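Local coordinates for probable GGDEF family protein (Chromobacterium violaceum, PDB 3NJA) that is of unknown function but carries a PAS domain, a fold that commonly senses signals, probably regulating an attached GGDEF (diguanylate cyclase-type) module, at residues B[73-85]-B[96-108]. Sequence-based numbering, arbitrary orientation.
With SO4 (sulfate ion), chain G.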
ATOM      1  N   HIS B  73      -1.397   0.491  10.521  1.00 63.57           N
ATOM      2  CA  HIS B  73      -0.857  -0.391   9.496  1.00 57.18           C
ATOM      3  C   HIS B  73      -1.086  -1.865   9.804  1.00 61.57           C
ATOM      4  O   HIS B  73      -1.450  -2.642   8.923  1.00 68.17           O
ATOM      5  CB  HIS B  73       0.636  -0.135   9.303  1.00 43.29           C
ATOM      6  CG  HIS B  73       0.935   1.034   8.419  1.00 55.56           C
ATOM      7  ND1 HIS B  73       0.856   2.340   8.859  1.00 69.87           N
ATOM      8  CD2 HIS B  73       1.320   1.098   7.125  1.00 56.65           C
ATOM      9  CE1 HIS B  73       1.174   3.154   7.867  1.00 68.73           C
ATOM     10  NE2 HIS B  73       1.466   2.426   6.806  1.00 61.46           N
ATOM     11  N   VAL B  74      -0.858  -2.238  11.054  1.00 59.33           N
ATOM     12  CA  VAL B  74      -1.017  -3.616  11.497  1.00 63.26           C
ATOM     13  C   VAL B  74      -2.492  -4.008  11.642  1.00 62.45           C
ATOM     14  O   VAL B  74      -2.861  -5.159  11.416  1.00 60.31           O
ATOM     15  CB  VAL B  74      -0.261  -3.859  12.854  1.00 72.61           C
ATOM     16  CG1 VAL B  74      -0.581  -2.772  13.843  1.00 78.02           C
ATOM     17  CG2 VAL B  74      -0.611  -5.210  13.456  1.00 68.55           C
ATOM     18  N   LEU B  75      -3.331  -3.040  12.003  1.00 60.50           N
ATOM     19  CA  LEU B  75      -4.699  -3.334  12.420  1.00 56.96           C
ATOM     20  C   LEU B  75      -5.769  -2.563  11.655  1.00 66.88           C
ATOM     21  O   LEU B  75      -6.961  -2.890  11.737  1.00 70.60           O
ATOM     22  CB  LEU B  75      -4.864  -3.062  13.912  1.00 51.25           C
ATOM     23  CG  LEU B  75      -5.163  -4.283  14.776  1.00 73.81           C
ATOM     24  CD1 LEU B  75      -3.940  -5.196  14.868  1.00 81.34           C
ATOM     25  CD2 LEU B  75      -5.643  -3.858  16.162  1.00 79.75           C
ATOM     26  N   GLY B  76      -5.354  -1.537  10.923  1.00 63.48           N
ATOM     27  CA  GLY B  76      -6.299  -0.714  10.195  1.00 64.41           C
ATOM     28  C   GLY B  76      -6.762  -1.382   8.914  1.00 65.88           C
ATOM     29  O   GLY B  76      -6.228  -2.416   8.514  1.00 66.16           O
ATOM     30  N   ASP B  77      -7.765  -0.794   8.274  1.00 63.34           N
ATOM     31  CA  ASP B  77      -8.189  -1.258   6.966  1.00 66.07           C
ATOM     32  C   ASP B  77      -7.070  -0.996   5.974  1.00 68.77           C
ATOM     33  O   ASP B  77      -6.482   0.082   5.965  1.00 65.79           O
ATOM     34  CB  ASP B  77      -9.457  -0.533   6.517  1.00 64.58           C
ATOM     35  CG  ASP B  77      -9.786  -0.784   5.062  1.00 67.43           C
ATOM     36  OD1 ASP B  77      -9.435  -1.869   4.544  1.00 64.40           O
ATOM     37  OD2 ASP B  77     -10.401   0.105   4.442  1.00 72.11           O
ATOM     38  N   ARG B  78      -6.768  -1.990   5.149  1.00 68.27           N
ATOM     39  CA  ARG B  78      -5.767  -1.839   4.110  1.00 64.34           C
ATOM     40  C   ARG B  78      -6.398  -2.282   2.808  1.00 57.26           C
ATOM     41  O   ARG B  78      -6.186  -3.414   2.366  1.00 54.54           O
ATOM     42  CB  ARG B  78      -4.530  -2.680   4.432  1.00 73.44           C
ATOM     43  CG  ARG B  78      -3.785  -2.220   5.686  1.00 79.76           C
ATOM     44  CD  ARG B  78      -2.998  -0.941   5.437  1.00 82.43           C
ATOM     45  NE  ARG B  78      -1.677  -1.214   4.874  1.00 93.11           N
ATOM     46  CZ  ARG B  78      -0.925  -0.316   4.240  1.00 99.95           C
ATOM     47  NH1 ARG B  78      -1.355   0.931   4.072  1.00 96.53           N
ATOM     48  NH2 ARG B  78       0.262  -0.670   3.765  1.00104.03           N
ATOM     49  N   PRO B  79      -7.164  -1.380   2.179  1.00 48.37           N
ATOM     50  CA  PRO B  79      -8.039  -1.798   1.087  1.00 57.54           C
ATOM     51  C   PRO B  79      -7.234  -2.238  -0.145  1.00 63.07           C
ATOM     52  O   PRO B  79      -6.040  -1.937  -0.251  1.00 64.54           O
ATOM     53  CB  PRO B  79      -8.870  -0.535   0.790  1.00 49.35           C
ATOM     54  CG  PRO B  79      -8.370   0.532   1.728  1.00 55.61           C
ATOM     55  CD  PRO B  79      -7.037   0.080   2.229  1.00 47.93           C
ATOM     56  N   PHE B  80      -7.881  -2.965  -1.051  1.00 55.09           N
ATOM     57  CA  PHE B  80      -7.228  -3.391  -2.286  1.00 59.03           C
ATOM     58  C   PHE B  80      -8.208  -3.818  -3.369  1.00 54.60           C
ATOM     59  O   PHE B  80      -9.397  -4.037  -3.113  1.00 50.45           O
ATOM     60  CB  PHE B  80      -6.245  -4.526  -2.017  1.00 58.24           C
ATOM     61  CG  PHE B  80      -6.883  -5.754  -1.443  1.00 59.06           C
ATOM     62  CD1 PHE B  80      -7.140  -6.858  -2.247  1.00 49.17           C
ATOM     63  CD2 PHE B  80      -7.223  -5.806  -0.094  1.00 52.76           C
ATOM     64  CE1 PHE B  80      -7.722  -8.001  -1.722  1.00 44.06           C
ATOM     65  CE2 PHE B  80      -7.803  -6.939   0.444  1.00 52.70           C
ATOM     66  CZ  PHE B  80      -8.059  -8.042  -0.378  1.00 58.47           C
ATOM     67  N   ASP B  81      -7.681  -3.938  -4.581  1.00 51.34           N
ATOM     68  CA  ASP B  81      -8.472  -4.328  -5.725  1.00 54.90           C
ATOM     69  C   ASP B  81      -8.206  -5.762  -6.152  1.00 59.80           C
ATOM     70  O   ASP B  81      -7.132  -6.315  -5.899  1.00 63.08           O
ATOM     71  CB  ASP B  81      -8.181  -3.394  -6.890  1.00 65.85           C
ATOM     72  CG  ASP B  81      -8.538  -1.962  -6.581  1.00 80.73           C
ATOM     73  OD1 ASP B  81      -9.683  -1.707  -6.130  1.00 82.55           O
ATOM     74  OD2 ASP B  81      -7.668  -1.089  -6.792  1.00 87.26           O
ATOM     75  N   VAL B  82      -9.209  -6.355  -6.798  1.00 54.92           N
ATOM     76  CA  VAL B  82      -9.067  -7.632  -7.482  1.00 49.31           C
ATOM     77  C   VAL B  82      -9.915  -7.606  -8.759  1.00 53.46           C
ATOM     78  O   VAL B  82     -11.060  -7.150  -8.743  1.00 52.29           O
ATOM     79  CB  VAL B  82      -9.515  -8.805  -6.607  1.00 47.02           C
ATOM     80  CG1 VAL B  82      -8.938 -10.087  -7.149  1.00 54.85           C
ATOM     81  CG2 VAL B  82      -9.060  -8.610  -5.177  1.00 52.36           C
ATOM     82  N   GLU B  83      -9.334  -8.051  -9.868  1.00 50.71           N
ATOM     83  CA  GLU B  83     -10.080  -8.224 -11.112  1.00 56.35           C
ATOM     84  C   GLU B  83     -10.260  -9.703 -11.379  1.00 53.47           C
ATOM     85  O   GLU B  83      -9.368 -10.506 -11.123  1.00 56.30           O
ATOM     86  CB  GLU B  83      -9.332  -7.622 -12.293  1.00 56.75           C
ATOM     87  CG  GLU B  83      -9.335  -6.124 -12.370  1.00 55.86           C
ATOM     88  CD  GLU B  83      -9.186  -5.653 -13.804  1.00 69.12           C
ATOM     89  OE1 GLU B  83      -9.650  -6.380 -14.717  1.00 71.45           O
ATOM     90  OE2 GLU B  83      -8.616  -4.563 -14.023  1.00 76.15           O
ATOM     91  N   TYR B  84     -11.412 -10.064 -11.910  1.00 56.67           N
ATOM     92  CA  TYR B  84     -11.659 -11.442 -12.278  1.00 55.04           C
ATOM     93  C   TYR B  84     -12.969 -11.534 -13.049  1.00 53.71           C
ATOM     94  O   TYR B  84     -13.879 -10.709 -12.873  1.00 47.44           O
ATOM     95  CB  TYR B  84     -11.719 -12.322 -11.027  1.00 59.52           C
ATOM     96  CG  TYR B  84     -12.822 -11.914 -10.076  1.00 69.63           C
ATOM     97  CD1 TYR B  84     -14.130 -12.357 -10.261  1.00 69.30           C
ATOM     98  CD2 TYR B  84     -12.563 -11.074  -8.998  1.00 70.51           C
ATOM     99  CE1 TYR B  84     -15.138 -11.978  -9.394  1.00 71.43           C
ATOM    100  CE2 TYR B  84     -13.563 -10.695  -8.128  1.00 65.46           C
ATOM    101  CZ  TYR B  84     -14.847 -11.146  -8.331  1.00 66.11           C
ATOM    102  OH  TYR B  84     -15.841 -10.763  -7.465  1.00 65.98           O
ATOM    103  N   ARG B  85     -13.058 -12.540 -13.913  1.00 48.77           N
ATOM    104  CA  ARG B  85     -14.278 -12.791 -14.639  1.00 43.07           C
ATOM    105  C   ARG B  85     -15.200 -13.631 -13.769  1.00 51.27           C
ATOM    106  O   ARG B  85     -14.743 -14.454 -12.964  1.00 46.39           O
ATOM    107  CB  ARG B  85     -13.974 -13.538 -15.932  1.00 51.26           C
ATOM    108  CG  ARG B  85     -13.078 -12.782 -16.884  1.00 54.83           C
ATOM    109  CD  ARG B  85     -12.558 -13.704 -17.954  1.00 57.29           C
ATOM    110  NE  ARG B  85     -11.467 -14.542 -17.472  1.00 62.02           N
ATOM    111  CZ  ARG B  85     -10.982 -15.589 -18.130  1.00 69.89           C
ATOM    112  NH1 ARG B  85     -11.511 -15.951 -19.301  1.00 65.56           N
ATOM    113  NH2 ARG B  85      -9.979 -16.283 -17.609  1.00 73.44           N
ATOM    114  N   LEU B  96     -15.148  -8.311 -13.700  1.00 47.98           N
ATOM    115  CA  LEU B  96     -15.449  -7.532 -12.494  1.00 54.03           C
ATOM    116  C   LEU B  96     -14.247  -6.805 -11.862  1.00 54.49           C
ATOM    117  O   LEU B  96     -13.115  -7.320 -11.844  1.00 49.83           O
ATOM    118  CB  LEU B  96     -16.126  -8.427 -11.449  1.00 51.97           C
ATOM    119  CG  LEU B  96     -17.652  -8.523 -11.556  1.00 49.89           C
ATOM    120  CD1 LEU B  96     -18.130  -8.387 -12.997  1.00 37.77           C
ATOM    121  CD2 LEU B  96     -18.195  -9.789 -10.900  1.00 43.04           C
ATOM    122  N   LEU B  97     -14.502  -5.606 -11.347  1.00 58.99           N
ATOM    123  CA  LEU B  97     -13.549  -4.952 -10.453  1.00 57.14           C
ATOM    124  C   LEU B  97     -14.099  -4.935  -9.028  1.00 54.68           C
ATOM    125  O   LEU B  97     -15.238  -4.532  -8.796  1.00 52.59           O
ATOM    126  CB  LEU B  97     -13.219  -3.533 -10.909  1.00 60.97           C
ATOM    127  CG  LEU B  97     -12.142  -2.902 -10.019  1.00 58.86           C
ATOM    128  CD1 LEU B  97     -10.900  -3.768 -10.014  1.00 51.54           C
ATOM    129  CD2 LEU B  97     -11.804  -1.494 -10.470  1.00 62.00           C
ATOM    130  N   GLU B  98     -13.291  -5.382  -8.078  1.00 47.04           N
ATOM    131  CA  GLU B  98     -13.771  -5.565  -6.721  1.00 49.05           C
ATOM    132  C   GLU B  98     -12.865  -4.849  -5.738  1.00 59.55           C
ATOM    133  O   GLU B  98     -11.657  -5.086  -5.688  1.00 63.48           O
ATOM    134  CB  GLU B  98     -13.839  -7.054  -6.389  1.00 53.14           C
ATOM    135  CG  GLU B  98     -14.351  -7.403  -4.998  1.00 55.45           C
ATOM    136  CD  GLU B  98     -14.216  -8.898  -4.688  1.00 67.54           C
ATOM    137  OE1 GLU B  98     -15.030  -9.697  -5.208  1.00 72.74           O
ATOM    138  OE2 GLU B  98     -13.287  -9.281  -3.936  1.00 65.40           O
ATOM    139  N   ARG B  99     -13.442  -3.958  -4.949  1.00 57.00           N
ATOM    140  CA  ARG B  99     -12.634  -3.278  -3.962  1.00 60.92           C
ATOM    141  C   ARG B  99     -12.850  -3.926  -2.603  1.00 53.26           C
ATOM    142  O   ARG B  99     -13.988  -4.105  -2.165  1.00 48.08           O
ATOM    143  CB  ARG B  99     -12.924  -1.781  -3.940  1.00 61.35           C
ATOM    144  CG  ARG B  99     -11.784  -0.999  -3.342  1.00 69.78           C
ATOM    145  CD  ARG B  99     -12.059   0.486  -3.294  1.00 71.04           C
ATOM    146  NE  ARG B  99     -11.043   1.182  -2.519  1.00 77.28           N
ATOM    147  CZ  ARG B  99      -9.732   0.982  -2.640  1.00 78.57           C
ATOM    148  NH1 ARG B  99      -8.889   1.670  -1.881  1.00 83.75           N
ATOM    149  NH2 ARG B  99      -9.256   0.108  -3.518  1.00 69.36           N
ATOM    150  N   ASN B 100     -11.747  -4.301  -1.963  1.00 48.56           N
ATOM    151  CA  ASN B 100     -11.796  -4.987  -0.680  1.00 49.93           C
ATOM    152  C   ASN B 100     -11.292  -4.119   0.438  1.00 62.54           C
ATOM    153  O   ASN B 100     -10.309  -3.403   0.278  1.00 65.91           O
ATOM    154  CB  ASN B 100     -10.987  -6.275  -0.715  1.00 52.70           C
ATOM    155  CG  ASN B 100     -11.551  -7.272  -1.707  1.00 57.40           C
ATOM    156  OD1 ASN B 100     -12.118  -8.300  -1.321  1.00 54.20           O
ATOM    157  ND2 ASN B 100     -11.431  -6.951  -2.998  1.00 45.00           N
ATOM    158  N   HIS B 101     -11.998  -4.192   1.559  1.00 59.39           N
ATOM    159  CA  HIS B 101     -11.637  -3.514   2.785  1.00 43.98           C
ATOM    160  C   HIS B 101     -11.607  -4.569   3.872  1.00 53.17           C
ATOM    161  O   HIS B 101     -12.501  -5.403   3.948  1.00 59.24           O
ATOM    162  CB  HIS B 101     -12.700  -2.480   3.123  1.00 35.90           C
ATOM    163  CG  HIS B 101     -12.755  -1.338   2.161  1.00 47.65           C
ATOM    164  ND1 HIS B 101     -12.083  -0.155   2.369  1.00 49.17           N
ATOM    165  CD2 HIS B 101     -13.402  -1.199   0.979  1.00 59.18           C
ATOM    166  CE1 HIS B 101     -12.315   0.669   1.364  1.00 54.49           C
ATOM    167  NE2 HIS B 101     -13.115   0.061   0.507  1.00 65.67           N
ATOM    168  N   ILE B 102     -10.579  -4.546   4.712  1.00 54.84           N
ATOM    169  CA  ILE B 102     -10.486  -5.512   5.796  1.00 51.05           C
ATOM    170  C   ILE B 102     -10.867  -4.875   7.122  1.00 56.46           C
ATOM    171  O   ILE B 102     -10.590  -3.709   7.355  1.00 61.03           O
ATOM    172  CB  ILE B 102      -9.067  -6.045   5.923  1.00 52.33           C
ATOM    173  CG1 ILE B 102      -8.498  -6.310   4.532  1.00 50.54           C
ATOM    174  CG2 ILE B 102      -9.031  -7.276   6.836  1.00 48.74           C
ATOM    175  CD1 ILE B 102      -7.130  -6.933   4.551  1.00 50.50           C
ATOM    176  N   GLN B 103     -11.501  -5.647   7.991  1.00 56.84           N
ATOM    177  CA  GLN B 103     -11.904  -5.145   9.294  1.00 45.22           C
ATOM    178  C   GLN B 103     -11.517  -6.175  10.339  1.00 55.37           C
ATOM    179  O   GLN B 103     -12.076  -7.282  10.380  1.00 54.09           O
ATOM    180  CB  GLN B 103     -13.406  -4.842   9.329  1.00 54.19           C
ATOM    181  CG  GLN B 103     -14.211  -5.619  10.372  1.00 71.48           C
ATOM    182  CD  GLN B 103     -14.834  -4.716  11.427  1.00 92.30           C
ATOM    183  OE1 GLN B 103     -15.407  -5.194  12.410  1.00100.16           O
ATOM    184  NE2 GLN B 103     -14.721  -3.405  11.230  1.00 93.15           N
ATOM    185  N   ARG B 104     -10.537  -5.816  11.167  1.00 59.13           N
ATOM    186  CA  ARG B 104      -9.964  -6.767  12.107  1.00 60.79           C
ATOM    187  C   ARG B 104     -10.539  -6.606  13.496  1.00 66.56           C
ATOM    188  O   ARG B 104     -11.266  -5.658  13.775  1.00 65.45           O
ATOM    189  CB  ARG B 104      -8.446  -6.629  12.148  1.00 57.38           C
ATOM    190  CG  ARG B 104      -7.802  -6.941  10.824  1.00 60.29           C
ATOM    191  CD  ARG B 104      -6.306  -6.969  10.942  1.00 62.98           C
ATOM    192  NE  ARG B 104      -5.662  -7.073   9.639  1.00 58.50           N
ATOM    193  CZ  ARG B 104      -5.485  -8.217   8.986  1.00 57.21           C
ATOM    194  NH1 ARG B 104      -5.923  -9.356   9.514  1.00 52.28           N
ATOM    195  NH2 ARG B 104      -4.868  -8.221   7.808  1.00 48.22           N
ATOM    196  N   GLN B 105     -10.228  -7.568  14.353  1.00 72.29           N
ATOM    197  CA  GLN B 105     -10.554  -7.471  15.758  1.00 77.01           C
ATOM    198  C   GLN B 105      -9.262  -7.032  16.410  1.00 87.82           C
ATOM    199  O   GLN B 105      -8.198  -7.176  15.801  1.00 89.36           O
ATOM    200  CB  GLN B 105     -10.989  -8.829  16.279  1.00 76.41           C
ATOM    201  CG  GLN B 105     -11.892  -9.570  15.301  1.00 87.66           C
ATOM    202  CD  GLN B 105     -12.584 -10.761  15.930  1.00 90.04           C
ATOM    203  OE1 GLN B 105     -11.934 -11.724  16.350  1.00 88.63           O
ATOM    204  NE2 GLN B 105     -13.914 -10.700  16.004  1.00 86.80           N
ATOM    205  N   ALA B 106      -9.341  -6.487  17.625  1.00 85.72           N
ATOM    206  CA  ALA B 106      -8.144  -6.002  18.313  1.00 83.15           C
ATOM    207  C   ALA B 106      -7.027  -7.045  18.248  1.00 76.78           C
ATOM    208  O   ALA B 106      -5.837  -6.710  18.325  1.00 58.09           O
ATOM    209  CB  ALA B 106      -8.461  -5.653  19.748  1.00 87.24           C
ATOM    210  N   SER B 107      -7.441  -8.303  18.079  1.00 80.77           N
ATOM    211  CA  SER B 107      -6.552  -9.466  17.990  1.00 83.20           C
ATOM    212  C   SER B 107      -5.764  -9.585  16.676  1.00 80.78           C
ATOM    213  O   SER B 107      -4.711 -10.225  16.639  1.00 79.12           O
ATOM    214  CB  SER B 107      -7.374 -10.743  18.193  1.00 84.79           C
ATOM    215  OG  SER B 107      -8.646 -10.440  18.742  1.00 83.40           O
ATOM    216  N   GLY B 108      -6.282  -8.986  15.604  1.00 78.62           N
ATOM    217  CA  GLY B 108      -5.660  -9.075  14.290  1.00 73.84           C
ATOM    218  C   GLY B 108      -6.502  -9.954  13.385  1.00 71.58           C
ATOM    219  O   GLY B 108      -6.553  -9.774  12.166  1.00 69.26           O
TER
HETATM  220  S   SO4 G 124     -10.575   4.016  -0.200  0.50 76.31           S
HETATM  221  O1  SO4 G 124     -11.215   4.727   0.902  0.50 80.66           O
HETATM  222  O2  SO4 G 124      -9.517   4.868  -0.752  0.50 70.46           O
HETATM  223  O3  SO4 G 124      -9.993   2.782   0.322  0.50 74.28           O
HETATM  224  O4  SO4 G 124     -11.576   3.687  -1.220  0.50 58.20           O
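Strands 80-85 and 96-104 pair as an antiparallel beta hairpin of the PAS fold, Phe80 facing Asn100, Val82 facing Glu98 and Tyr84 facing Leu96 in hydrogen-bonded pairs. Asn100 N reaches Phe80 O at 2.6 Å in a nearly straight bond. On the face carrying these six side chains, the Asn100 amide stacks on the Phe80 ring, their planes 15° apart, with Asn100 CB 3.4 Å from Phe80 CZ. Phe80 adopts the chi1 of 61° that sets its ring between backbone N and carbonyl carbon and swings it across to Asn100; Ile102 CD1 adds apolar contact at Phe80 CE2. Farther along, Tyr84 OH donates to Glu98 OE1 (2.6 Å), which lies at the ring's edge, while Asn100 ND2 holds the other oxygen, Glu98 OE2, through its anti lone pair. Both Glu98 oxygens are thus gripped, and a glycerol also bonds OE1. On the other face, Arg99 extends past Asp81, its NH2 forming a salt bridge to Asp81 OD1 (3.2 Å) from above the carboxylate plane. Arg99 NE and NH1 each bind a sulfate oxygen, and Pro79 CB lies over the guanidinium. Before the strand, Asp77 holds two successive residues: OD2 takes a nearly straight bond from His101 ND1 (2.7 Å) in the imidazole plane, and OD1 accepts Ile102 N (2.9 Å). Its carboxylate, with CG anti to the backbone N (chi1 169°), thereby ties the loop after helix 63-74 to strand 96-104, and Pro79 CB packs over the His101 ring. Strand 110-119 flanks strand 96-104, bonding the backbones of Leu97, Arg99 and His101, while Trp21 and Tyr54 of a second subunit pack against Asn100 and Glu98.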